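Local structure of exotoxin type A (Streptococcus pyogenes phage T12, 1FNU) at residues Phe23-Asp28 with Gln158-Gly163; Phe186-Glu191 with Ser195-Ile200; Asn156-Leu159 with Ser165-Glu168. The protein probably acts as a secreted superantigen toxin that, like its staphylococcal and streptococcal relatives, cross-links MHC class II molecules and T-cell receptors. All blocks are in the same frame, centred on the assembly; numbering follows the deposited sequence.

Contacts 1 and 3 share the loop that follows helix 142-157, and contact 2 borders it. Contact 1 brings helix 19-26 of the OB-fold domain against this loop of the beta-grasp domain. Contact 3 folds the start of the loop onto its later part, shares Q158 and L159 with contact 1, and has its centre about 10 Å from it. Contact 2, where the loop after strand 182-185 meets helix 194-197, is centred about 14 Å from contact 1 and 17 Å from contact 3, yet touches both. Y160 OH of contact 1 probably hydrogen-bonds to F186 O of contact 2 at a short 2.5 Å, while F187 CZ packs against S165 OG at 3.6 Å.

Contact 1: Phe23-Asp28 with Gln158-Gly163; sequences FLYEGD and QLYTNG
Y25, on the last turn of helix 19-26, meets Y160 of the loop 158-163 with the two rings almost parallel, 20° apart, but slid so far that they barely overlap. Their centroids are 5.7 Å apart, and the touch is made by ring carbons, Y25 CD2 lying 3.6 Å from Y160 CE2. Tyrosine suits both places because the ring fills the buried seam while the hydroxyl takes a polar partner beyond it: Y25 OH bonds to Y201 OH, and Y160 OH has F186 O as its partner. L159 sets CG 3.7 Å above the centre of one face of the Y160 ring.

A second, looser touch lies nearer the surface. N162, the centre of an inverse gamma turn, holds CG anti to its backbone N (chi1 -178°), which carries the amide out to the F23 ring. OD1 comes to 3.9 Å from F23 CE2, with amide and ring planes 63° apart. Phenylalanine gives a ring that also forms a cation-pi pair with R95 of the second subunit, and a polar amide suits the exposed place of N162. The arrangement belongs to the interface between the OB-fold and beta-grasp domains of this toxin family's two-domain fold.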
ATOM      1  N   PHE A  23      -8.075  20.001  -5.369  1.00 17.87           N
ATOM      2  CA  PHE A  23      -8.959  19.487  -4.321  1.00 18.00           C
ATOM      3  C   PHE A  23      -8.416  19.693  -2.877  1.00 18.17           C
ATOM      4  O   PHE A  23      -9.214  19.722  -1.955  1.00 18.36           O
ATOM      5  CB  PHE A  23      -9.289  17.991  -4.609  1.00 17.87           C
ATOM      6  CG  PHE A  23     -10.232  17.785  -5.772  1.00 17.73           C
ATOM      7  CD1 PHE A  23     -11.601  18.037  -5.603  1.00 17.65           C
ATOM      8  CD2 PHE A  23      -9.753  17.278  -7.018  1.00 17.62           C
ATOM      9  CE1 PHE A  23     -12.522  17.782  -6.644  1.00 17.48           C
ATOM     10  CE2 PHE A  23     -10.618  17.024  -8.073  1.00 17.40           C
ATOM     11  CZ  PHE A  23     -12.034  17.273  -7.899  1.00 17.55           C
ATOM     12  N   LEU A  24      -7.106  19.875  -2.730  1.00 18.11           N
ATOM     13  CA  LEU A  24      -6.462  20.095  -1.435  1.00 18.41           C
ATOM     14  C   LEU A  24      -6.826  21.519  -0.923  1.00 18.63           C
ATOM     15  O   LEU A  24      -7.126  21.729   0.240  1.00 18.61           O
ATOM     16  CB  LEU A  24      -4.930  20.036  -1.564  1.00 18.23           C
ATOM     17  CG  LEU A  24      -4.157  18.757  -1.961  1.00 18.49           C
ATOM     18  CD1 LEU A  24      -2.634  19.041  -2.088  1.00 18.18           C
ATOM     19  CD2 LEU A  24      -4.520  17.615  -0.942  1.00 18.29           C
ATOM     20  N   TYR A  25      -6.858  22.490  -1.823  1.00 18.88           N
ATOM     21  CA  TYR A  25      -7.123  23.862  -1.420  1.00 19.18           C
ATOM     22  C   TYR A  25      -8.546  24.400  -1.585  1.00 19.47           C
ATOM     23  O   TYR A  25      -8.923  25.456  -0.982  1.00 19.46           O
ATOM     24  CB  TYR A  25      -6.108  24.774  -2.083  1.00 19.08           C
ATOM     25  CG  TYR A  25      -4.673  24.466  -1.610  1.00 19.06           C
ATOM     26  CD1 TYR A  25      -4.230  24.887  -0.349  1.00 18.90           C
ATOM     27  CD2 TYR A  25      -3.782  23.779  -2.423  1.00 18.98           C
ATOM     28  CE1 TYR A  25      -2.915  24.657   0.115  1.00 19.03           C
ATOM     29  CE2 TYR A  25      -2.473  23.525  -2.013  1.00 19.15           C
ATOM     30  CZ  TYR A  25      -2.028  23.967  -0.742  1.00 19.11           C
ATOM     31  OH  TYR A  25      -0.748  23.698  -0.350  1.00 19.24           O
ATOM     32  N   GLU A  26      -9.317  23.704  -2.397  1.00 19.65           N
ATOM     33  CA  GLU A  26     -10.719  24.041  -2.560  1.00 19.99           C
ATOM     34  C   GLU A  26     -11.452  23.364  -1.381  1.00 20.00           C
ATOM     35  O   GLU A  26     -12.424  23.906  -0.880  1.00 20.34           O
ATOM     36  CB  GLU A  26     -11.249  23.470  -3.841  1.00 20.18           C
ATOM     37  CG  GLU A  26     -12.798  23.564  -4.000  1.00 20.71           C
ATOM     38  CD  GLU A  26     -13.297  24.986  -4.015  1.00 21.00           C
ATOM     39  OE1 GLU A  26     -12.514  25.877  -4.406  1.00 21.31           O
ATOM     40  OE2 GLU A  26     -14.480  25.221  -3.649  1.00 21.32           O
ATOM     41  N   GLY A  27     -10.999  22.195  -0.938  1.00 20.00           N
ATOM     42  CA  GLY A  27     -11.656  21.488   0.180  1.00 19.94           C
ATOM     43  C   GLY A  27     -11.422  22.189   1.525  1.00 19.99           C
ATOM     44  O   GLY A  27     -10.669  23.176   1.561  1.00 19.98           O
ATOM     45  N   ASP A  28     -12.134  21.769   2.577  1.00 19.87           N
ATOM     46  CA  ASP A  28     -11.966  22.337   3.892  1.00 19.94           C
ATOM     47  C   ASP A  28     -10.686  21.803   4.525  1.00 19.99           C
ATOM     48  O   ASP A  28     -10.192  20.725   4.166  1.00 19.64           O
ATOM     49  CB  ASP A  28     -13.122  21.967   4.814  1.00 20.10           C
ATOM     50  CG  ASP A  28     -14.369  22.622   4.399  1.00 20.39           C
ATOM     51  OD1 ASP A  28     -14.217  23.718   3.849  1.00 20.67           O
ATOM     52  OD2 ASP A  28     -15.458  22.078   4.567  1.00 20.46           O
ATOM     53  N   GLN A 158      -9.300  32.088  -9.660  1.00 24.42           N
ATOM     54  CA  GLN A 158      -8.894  30.992 -10.483  1.00 24.07           C
ATOM     55  C   GLN A 158      -7.513  30.410 -10.292  1.00 23.53           C
ATOM     56  O   GLN A 158      -6.949  29.924 -11.274  1.00 23.37           O
ATOM     57  CB  GLN A 158      -8.976  31.409 -11.935  1.00 24.76           C
ATOM     58  CG  GLN A 158     -10.304  31.145 -12.469  1.00 25.47           C
ATOM     59  CD  GLN A 158     -10.917  32.417 -12.898  1.00 26.38           C
ATOM     60  OE1 GLN A 158     -11.180  32.630 -14.136  1.00 26.91           O
ATOM     61  NE2 GLN A 158     -11.176  33.317 -11.911  1.00 26.56           N
ATOM     62  N   LEU A 159      -6.975  30.414  -9.075  1.00 22.71           N
ATOM     63  CA  LEU A 159      -5.613  29.902  -8.865  1.00 22.23           C
ATOM     64  C   LEU A 159      -5.548  28.428  -9.258  1.00 21.96           C
ATOM     65  O   LEU A 159      -4.568  27.988  -9.834  1.00 21.95           O
ATOM     66  CB  LEU A 159      -5.158  30.086  -7.385  1.00 21.92           C
ATOM     67  CG  LEU A 159      -3.864  29.374  -6.964  1.00 21.73           C
ATOM     68  CD1 LEU A 159      -2.762  29.698  -7.916  1.00 21.41           C
ATOM     69  CD2 LEU A 159      -3.435  29.759  -5.551  1.00 21.39           C
ATOM     70  N   TYR A 160      -6.556  27.673  -8.865  1.00 21.74           N
ATOM     71  CA  TYR A 160      -6.630  26.243  -9.218  1.00 21.71           C
ATOM     72  C   TYR A 160      -8.056  25.946  -9.751  1.00 21.65           C
ATOM     73  O   TYR A 160      -9.042  26.679  -9.430  1.00 21.59           O
ATOM     74  CB  TYR A 160      -6.333  25.327  -7.981  1.00 21.44           C
ATOM     75  CG  TYR A 160      -4.975  25.492  -7.276  1.00 21.26           C
ATOM     76  CD1 TYR A 160      -3.771  25.323  -7.950  1.00 21.10           C
ATOM     77  CD2 TYR A 160      -4.896  25.846  -5.915  1.00 21.15           C
ATOM     78  CE1 TYR A 160      -2.553  25.496  -7.318  1.00 20.89           C
ATOM     79  CE2 TYR A 160      -3.644  26.017  -5.270  1.00 20.97           C
ATOM     80  CZ  TYR A 160      -2.479  25.837  -5.977  1.00 20.90           C
ATOM     81  OH  TYR A 160      -1.247  25.988  -5.388  1.00 20.68           O
ATOM     82  N   THR A 161      -8.182  24.919 -10.596  1.00 21.80           N
ATOM     83  CA  THR A 161      -9.502  24.511 -11.041  1.00 21.77           C
ATOM     84  C   THR A 161      -9.417  22.987 -11.157  1.00 21.97           C
ATOM     85  O   THR A 161      -8.376  22.418 -11.043  1.00 21.93           O
ATOM     86  CB  THR A 161      -9.917  25.021 -12.478  1.00 21.70           C
ATOM     87  OG1 THR A 161      -9.150  24.319 -13.431  1.00 21.24           O
ATOM     88  CG2 THR A 161      -9.675  26.572 -12.729  1.00 21.49           C
ATOM     89  N   ASN A 162     -10.538  22.341 -11.407  1.00 22.38           N
ATOM     90  CA  ASN A 162     -10.511  20.917 -11.649  1.00 22.78           C
ATOM     91  C   ASN A 162     -10.017  20.913 -13.140  1.00 23.06           C
ATOM     92  O   ASN A 162     -10.780  20.709 -14.078  1.00 23.16           O
ATOM     93  CB  ASN A 162     -11.920  20.341 -11.519  1.00 22.80           C
ATOM     94  CG  ASN A 162     -11.935  18.851 -11.719  1.00 22.80           C
ATOM     95  OD1 ASN A 162     -10.898  18.224 -11.723  1.00 22.95           O
ATOM     96  ND2 ASN A 162     -13.119  18.276 -11.871  1.00 22.89           N
ATOM     97  N   GLY A 163      -8.729  21.136 -13.324  1.00 23.38           N
ATOM     98  CA  GLY A 163      -8.163  21.281 -14.648  1.00 23.71           C
ATOM     99  C   GLY A 163      -6.958  22.203 -14.563  1.00 23.95           C
ATOM    100  O   GLY A 163      -6.329  22.237 -13.514  1.00 23.95           O
TER

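Contact 2: Phe186-Glu191 with Ser195-Ile200; sequences FFPEPE and SKYLMI
K196 and E189 begin the contact, their side chains crossing at about a right angle. The lysine touches mainly with its methylenes: CE lies 3.2 Å from E189 OE2, whereas NZ is 4.0 Å from the same oxygen, a long salt bridge. Bends at chi3 and chi4 turn the amine away from the carboxylate, so CE and not NZ comes nearest to it. A water joins the two segments as well, accepting weakly from K196 NZ and from E189 N, each at 3.4 Å. The carboxylate has a stronger partner in H44 of the third subunit, whose ND1 bonds to OE2, so the acid also takes part in the contact with that subunit. A lysine here adds a long apolar arm and a positive charge that probably helps to stabilise the glutamate.

Next comes Y197, whose ring turns toward the loop with CG anti to the backbone N (chi1 179°). Its CD1 packs on P188 CB at 3.8 Å, a rigid apolar partner, and CE1 lies 4.0 Å from F187 C, so the ring runs along the main chain of the loop. The hydroxyl passes F186 O at 3.7 Å and bonds instead to the carbonyl of D185 and to R150 NH1. An aromatic residue with a polar end thus packs its ring on the loop while its oxygen finds partners beyond the ring.

Beyond Y197 the chain tightens into a 3-10 turn, with a weak bond from M199 N to K196 O at 3.3 Å. With I21 touching both P188 and Y197, L198 packing on L24 and Y100, and I200 reaching R150, the short helix 194-197 and its 3-10 extension lie among helix 19-26, helix 142-157, strand 96-105 and the loop leaving strand 182-185.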
ATOM      1  N   PHE A 186       3.529  27.399  -5.437  1.00 21.61           N
ATOM      2  CA  PHE A 186       2.137  27.010  -5.571  1.00 21.32           C
ATOM      3  C   PHE A 186       1.968  25.764  -6.439  1.00 21.02           C
ATOM      4  O   PHE A 186       0.924  25.147  -6.414  1.00 20.97           O
ATOM      5  CB  PHE A 186       1.254  28.117  -6.158  1.00 21.37           C
ATOM      6  CG  PHE A 186       0.926  29.264  -5.196  1.00 21.59           C
ATOM      7  CD1 PHE A 186       1.132  29.150  -3.831  1.00 21.68           C
ATOM      8  CD2 PHE A 186       0.284  30.405  -5.667  1.00 21.72           C
ATOM      9  CE1 PHE A 186       0.709  30.123  -2.926  1.00 21.61           C
ATOM     10  CE2 PHE A 186      -0.167  31.425  -4.759  1.00 21.90           C
ATOM     11  CZ  PHE A 186       0.056  31.268  -3.370  1.00 21.73           C
ATOM     12  N   PHE A 187       2.997  25.409  -7.195  1.00 20.78           N
ATOM     13  CA  PHE A 187       2.903  24.284  -8.102  1.00 20.67           C
ATOM     14  C   PHE A 187       3.912  23.172  -7.854  1.00 20.52           C
ATOM     15  O   PHE A 187       5.070  23.419  -7.544  1.00 20.61           O
ATOM     16  CB  PHE A 187       3.021  24.795  -9.567  1.00 20.52           C
ATOM     17  CG  PHE A 187       1.946  25.752  -9.947  1.00 20.58           C
ATOM     18  CD1 PHE A 187       0.625  25.336 -10.043  1.00 20.59           C
ATOM     19  CD2 PHE A 187       2.221  27.076 -10.146  1.00 20.60           C
ATOM     20  CE1 PHE A 187      -0.448  26.247 -10.324  1.00 20.71           C
ATOM     21  CE2 PHE A 187       1.150  28.021 -10.433  1.00 20.70           C
ATOM     22  CZ  PHE A 187      -0.170  27.597 -10.513  1.00 20.66           C
ATOM     23  N   PRO A 188       3.467  21.901  -8.018  1.00 20.40           N
ATOM     24  CA  PRO A 188       4.270  20.703  -7.836  1.00 20.22           C
ATOM     25  C   PRO A 188       5.141  20.419  -9.066  1.00 20.20           C
ATOM     26  O   PRO A 188       4.983  21.077 -10.100  1.00 20.04           O
ATOM     27  CB  PRO A 188       3.187  19.610  -7.710  1.00 20.25           C
ATOM     28  CG  PRO A 188       2.220  20.023  -8.767  1.00 20.07           C
ATOM     29  CD  PRO A 188       2.062  21.517  -8.311  1.00 20.29           C
ATOM     30  N   GLU A 189       6.021  19.401  -8.960  1.00 20.21           N
ATOM     31  CA  GLU A 189       6.780  18.932 -10.121  1.00 20.23           C
ATOM     32  C   GLU A 189       5.703  18.288 -11.076  1.00 20.04           C
ATOM     33  O   GLU A 189       4.548  18.018 -10.658  1.00 19.90           O
ATOM     34  CB  GLU A 189       7.881  17.923  -9.752  1.00 20.71           C
ATOM     35  CG  GLU A 189       7.453  16.770  -8.946  1.00 21.35           C
ATOM     36  CD  GLU A 189       8.555  15.748  -8.789  1.00 21.81           C
ATOM     37  OE1 GLU A 189       9.769  16.079  -8.966  1.00 21.79           O
ATOM     38  OE2 GLU A 189       8.175  14.593  -8.496  1.00 22.43           O
ATOM     39  N   PRO A 190       6.074  18.011 -12.357  1.00 19.77           N
ATOM     40  CA  PRO A 190       5.126  17.454 -13.322  1.00 19.62           C
ATOM     41  C   PRO A 190       4.345  16.208 -12.934  1.00 19.42           C
ATOM     42  O   PRO A 190       3.135  16.198 -13.037  1.00 19.51           O
ATOM     43  CB  PRO A 190       6.003  17.337 -14.582  1.00 19.74           C
ATOM     44  CG  PRO A 190       6.966  18.465 -14.421  1.00 19.73           C
ATOM     45  CD  PRO A 190       7.392  18.131 -12.993  1.00 19.78           C
ATOM     46  N   GLU A 191       5.033  15.159 -12.501  1.00 19.27           N
ATOM     47  CA  GLU A 191       4.375  13.953 -12.032  1.00 19.07           C
ATOM     48  C   GLU A 191       4.698  13.946 -10.526  1.00 18.39           C
ATOM     49  O   GLU A 191       5.877  13.868 -10.081  1.00 18.22           O
ATOM     50  CB  GLU A 191       4.929  12.736 -12.762  1.00 19.78           C
ATOM     51  CG  GLU A 191       4.675  12.864 -14.253  1.00 20.95           C
ATOM     52  CD  GLU A 191       6.002  12.822 -15.042  1.00 22.04           C
ATOM     53  OE1 GLU A 191       6.644  11.677 -15.164  1.00 22.13           O
ATOM     54  OE2 GLU A 191       6.440  13.964 -15.495  1.00 22.70           O
ATOM     55  N   SER A 195       1.128  13.620  -1.213  1.00 17.66           N
ATOM     56  CA  SER A 195       1.929  13.301  -0.041  1.00 17.96           C
ATOM     57  C   SER A 195       3.325  13.955  -0.118  1.00 18.08           C
ATOM     58  O   SER A 195       3.820  14.462   0.884  1.00 18.27           O
ATOM     59  CB  SER A 195       2.103  11.778   0.076  1.00 18.09           C
ATOM     60  OG  SER A 195       2.918  11.464   1.188  1.00 18.43           O
ATOM     61  N   LYS A 196       3.966  13.849  -1.276  1.00 18.02           N
ATOM     62  CA  LYS A 196       5.283  14.431  -1.464  1.00 18.10           C
ATOM     63  C   LYS A 196       5.272  15.994  -1.494  1.00 17.88           C
ATOM     64  O   LYS A 196       6.082  16.633  -0.823  1.00 17.89           O
ATOM     65  CB  LYS A 196       5.953  13.873  -2.731  1.00 18.35           C
ATOM     66  CG  LYS A 196       5.550  14.710  -3.981  1.00 19.34           C
ATOM     67  CD  LYS A 196       6.316  14.536  -5.411  1.00 19.49           C
ATOM     68  CE  LYS A 196       7.903  14.620  -5.323  1.00 19.83           C
ATOM     69  NZ  LYS A 196       8.566  15.957  -4.770  1.00 20.35           N
ATOM     70  N   TYR A 197       4.275  16.563  -2.177  1.00 17.84           N
ATOM     71  CA  TYR A 197       4.064  17.981  -2.342  1.00 17.74           C
ATOM     72  C   TYR A 197       3.830  18.639  -0.983  1.00 17.94           C
ATOM     73  O   TYR A 197       4.385  19.721  -0.705  1.00 17.91           O
ATOM     74  CB  TYR A 197       2.792  18.297  -3.159  1.00 17.62           C
ATOM     75  CG  TYR A 197       2.562  19.793  -3.319  1.00 17.17           C
ATOM     76  CD1 TYR A 197       3.448  20.567  -4.076  1.00 17.03           C
ATOM     77  CD2 TYR A 197       1.583  20.455  -2.554  1.00 17.11           C
ATOM     78  CE1 TYR A 197       3.402  21.934  -4.056  1.00 16.78           C
ATOM     79  CE2 TYR A 197       1.530  21.817  -2.535  1.00 16.88           C
ATOM     80  CZ  TYR A 197       2.453  22.556  -3.281  1.00 16.97           C
ATOM     81  OH  TYR A 197       2.406  23.938  -3.247  1.00 16.84           O
ATOM     82  N   LEU A 198       3.035  17.994  -0.118  1.00 17.89           N
ATOM     83  CA  LEU A 198       2.667  18.631   1.147  1.00 17.82           C
ATOM     84  C   LEU A 198       3.783  18.738   2.214  1.00 18.08           C
ATOM     85  O   LEU A 198       3.627  19.396   3.267  1.00 17.98           O
ATOM     86  CB  LEU A 198       1.352  17.964   1.669  1.00 17.69           C
ATOM     87  CG  LEU A 198       0.072  18.340   0.839  1.00 17.58           C
ATOM     88  CD1 LEU A 198      -1.127  17.539   1.292  1.00 17.35           C
ATOM     89  CD2 LEU A 198      -0.247  19.866   1.057  1.00 17.50           C
ATOM     90  N   MET A 199       4.923  18.153   1.879  1.00 18.34           N
ATOM     91  CA  MET A 199       6.078  18.164   2.729  1.00 18.81           C
ATOM     92  C   MET A 199       6.559  19.609   2.818  1.00 19.06           C
ATOM     93  O   MET A 199       7.391  19.868   3.638  1.00 19.18           O
ATOM     94  CB  MET A 199       7.155  17.186   2.225  1.00 19.07           C
ATOM     95  CG  MET A 199       6.751  15.700   2.451  1.00 19.54           C
ATOM     96  SD  MET A 199       7.916  14.469   1.705  1.00 20.52           S
ATOM     97  CE  MET A 199       9.244  14.585   2.687  1.00 20.08           C
ATOM     98  N   ILE A 200       6.030  20.556   2.036  1.00 19.24           N
ATOM     99  CA  ILE A 200       6.446  21.952   2.311  1.00 19.59           C
ATOM    100  C   ILE A 200       6.004  22.394   3.732  1.00 19.81           C
ATOM    101  O   ILE A 200       6.501  23.397   4.261  1.00 19.84           O
ATOM    102  CB  ILE A 200       5.842  22.959   1.267  1.00 19.54           C
ATOM    103  CG1 ILE A 200       4.327  22.744   1.214  1.00 19.52           C
ATOM    104  CG2 ILE A 200       6.629  22.799  -0.103  1.00 19.62           C
ATOM    105  CD1 ILE A 200       3.505  23.823   0.552  1.00 19.30           C
TER
HETATM  106  O   HOH W   1       6.159  18.061  -5.804  1.00  9.98           O

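Contact 3: Asn156-Leu159 with Ser165-Glu168; sequences NKQL and SKYE
An ST turn at S165 lies in the loop after helix 142-157, where S165, K166 and Y167 run back past L159, Q158 and K157. Q158 is the first residue after the helix to leave helical angles, with positive phi, and the carbonyls of K157, Q158 and L159 each accept a bond from the returning segment. Y167 OH donates to K157 O at 3.1 Å, in the carbonyl plane and on a lone pair. K166 N donates to Q158 O at 3.3 Å, a weak bond although nearly straight at 172°. S165 OG donates to L159 O, approaching from above the carbonyl plane, 36° out of it; the modelled distance of 2.5 Å is very short and its exact value is doubtful.

Serine suits its place because one small hydroxyl does two jobs. With OG anti to the backbone N (chi1 165°), it turns to the carbonyl of L159 and still accepts the amide of Y167, two residues on, at 2.9 Å, the bond that defines the turn.

Y167 combines its hydroxyl with a broad apolar ring. The ring presents its edge to L159, whose CA lies near the ring plane 4.0 Å from Y167 CD2. The two side chains cross at about a right angle, bringing L159 CD1 to 4.1 Å from that same CD2. The ring also packs on L218 of strand 212-219, while L159 reaches I154 of helix 142-157, so the pair joins helix and sheet of the beta-grasp domain.

At the exposed side of the contact, lysine and glutamine both suit, having aliphatic stems that pack and polar ends that tolerate solvent. The extended chain of K166 lies alongside the start of the Q158 side chain, where Q158 CB and K166 CB touch at 3.9 Å.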
ATOM      1  N   ASN A 156     -11.628  32.984  -5.910  1.00 25.72           N
ATOM      2  CA  ASN A 156     -11.894  34.281  -6.501  1.00 25.69           C
ATOM      3  C   ASN A 156     -11.029  34.591  -7.684  1.00 25.47           C
ATOM      4  O   ASN A 156     -11.449  35.321  -8.508  1.00 25.66           O
ATOM      5  CB  ASN A 156     -11.725  35.384  -5.465  1.00 26.06           C
ATOM      6  CG  ASN A 156     -12.732  35.301  -4.351  1.00 26.08           C
ATOM      7  OD1 ASN A 156     -13.797  35.888  -4.429  1.00 26.33           O
ATOM      8  ND2 ASN A 156     -12.411  34.544  -3.312  1.00 26.25           N
ATOM      9  N   LYS A 157      -9.826  34.059  -7.797  1.00 25.09           N
ATOM     10  CA  LYS A 157      -9.013  34.438  -8.934  1.00 24.96           C
ATOM     11  C   LYS A 157      -8.593  33.203  -9.798  1.00 24.70           C
ATOM     12  O   LYS A 157      -7.639  33.228 -10.570  1.00 24.65           O
ATOM     13  CB  LYS A 157      -7.778  35.220  -8.417  1.00 24.96           C
ATOM     14  CG  LYS A 157      -8.116  36.570  -7.658  1.00 25.45           C
ATOM     15  CD  LYS A 157      -8.589  37.700  -8.692  1.00 25.54           C
ATOM     16  CE  LYS A 157      -9.568  38.829  -8.016  1.00 25.90           C
ATOM     17  NZ  LYS A 157     -10.997  38.438  -7.785  1.00 25.80           N
ATOM     18  N   GLN A 158      -9.300  32.088  -9.660  1.00 24.42           N
ATOM     19  CA  GLN A 158      -8.894  30.992 -10.483  1.00 24.07           C
ATOM     20  C   GLN A 158      -7.513  30.410 -10.292  1.00 23.53           C
ATOM     21  O   GLN A 158      -6.949  29.924 -11.274  1.00 23.37           O
ATOM     22  CB  GLN A 158      -8.976  31.409 -11.935  1.00 24.76           C
ATOM     23  CG  GLN A 158     -10.304  31.145 -12.469  1.00 25.47           C
ATOM     24  CD  GLN A 158     -10.917  32.417 -12.898  1.00 26.38           C
ATOM     25  OE1 GLN A 158     -11.180  32.630 -14.136  1.00 26.91           O
ATOM     26  NE2 GLN A 158     -11.176  33.317 -11.911  1.00 26.56           N
ATOM     27  N   LEU A 159      -6.975  30.414  -9.075  1.00 22.71           N
ATOM     28  CA  LEU A 159      -5.613  29.902  -8.865  1.00 22.23           C
ATOM     29  C   LEU A 159      -5.548  28.428  -9.258  1.00 21.96           C
ATOM     30  O   LEU A 159      -4.568  27.988  -9.834  1.00 21.95           O
ATOM     31  CB  LEU A 159      -5.158  30.086  -7.385  1.00 21.92           C
ATOM     32  CG  LEU A 159      -3.864  29.374  -6.964  1.00 21.73           C
ATOM     33  CD1 LEU A 159      -2.762  29.698  -7.916  1.00 21.41           C
ATOM     34  CD2 LEU A 159      -3.435  29.759  -5.551  1.00 21.39           C
ATOM     35  N   SER A 165      -4.621  25.785 -14.202  1.00 24.82           N
ATOM     36  CA  SER A 165      -4.718  27.046 -13.453  1.00 25.15           C
ATOM     37  C   SER A 165      -4.639  28.204 -14.413  1.00 25.50           C
ATOM     38  O   SER A 165      -4.085  28.053 -15.457  1.00 25.56           O
ATOM     39  CB  SER A 165      -3.517  27.176 -12.497  1.00 25.25           C
ATOM     40  OG  SER A 165      -3.349  28.519 -11.993  1.00 25.39           O
ATOM     41  N   LYS A 166      -5.180  29.372 -14.060  1.00 25.92           N
ATOM     42  CA  LYS A 166      -5.034  30.569 -14.929  1.00 26.35           C
ATOM     43  C   LYS A 166      -3.542  31.061 -14.895  1.00 26.40           C
ATOM     44  O   LYS A 166      -3.053  31.771 -15.818  1.00 26.60           O
ATOM     45  CB  LYS A 166      -5.999  31.675 -14.406  1.00 26.53           C
ATOM     46  CG  LYS A 166      -5.947  33.003 -15.116  1.00 26.91           C
ATOM     47  CD  LYS A 166      -7.128  33.781 -14.593  1.00 27.21           C
ATOM     48  CE  LYS A 166      -6.971  35.305 -14.696  1.00 27.23           C
ATOM     49  NZ  LYS A 166      -8.329  35.858 -14.419  1.00 27.54           N
ATOM     50  N   TYR A 167      -2.790  30.647 -13.872  1.00 26.30           N
ATOM     51  CA  TYR A 167      -1.400  31.077 -13.711  1.00 26.22           C
ATOM     52  C   TYR A 167      -0.364  30.052 -14.116  1.00 26.21           C
ATOM     53  O   TYR A 167      -0.577  28.855 -13.956  1.00 26.35           O
ATOM     54  CB  TYR A 167      -1.176  31.502 -12.256  1.00 26.16           C
ATOM     55  CG  TYR A 167      -2.180  32.547 -11.886  1.00 26.22           C
ATOM     56  CD1 TYR A 167      -2.167  33.792 -12.512  1.00 26.28           C
ATOM     57  CD2 TYR A 167      -3.276  32.229 -11.086  1.00 26.35           C
ATOM     58  CE1 TYR A 167      -3.246  34.701 -12.365  1.00 26.28           C
ATOM     59  CE2 TYR A 167      -4.376  33.131 -10.932  1.00 26.24           C
ATOM     60  CZ  TYR A 167      -4.324  34.343 -11.592  1.00 26.27           C
ATOM     61  OH  TYR A 167      -5.398  35.148 -11.559  1.00 26.48           O
ATOM     62  N   GLU A 168       0.762  30.533 -14.629  1.00 26.09           N
ATOM     63  CA  GLU A 168       1.848  29.663 -15.055  1.00 25.92           C
ATOM     64  C   GLU A 168       2.762  29.391 -13.864  1.00 25.83           C
ATOM     65  O   GLU A 168       3.216  28.285 -13.656  1.00 25.48           O
ATOM     66  CB  GLU A 168       2.612  30.348 -16.217  1.00 26.06           C
ATOM     67  CG  GLU A 168       3.757  29.542 -16.818  1.00 26.32           C
ATOM     68  CD  GLU A 168       3.321  28.242 -17.479  1.00 26.54           C
ATOM     69  OE1 GLU A 168       2.119  27.860 -17.488  1.00 26.62           O
ATOM     70  OE2 GLU A 168       4.215  27.564 -18.004  1.00 26.89           O
TER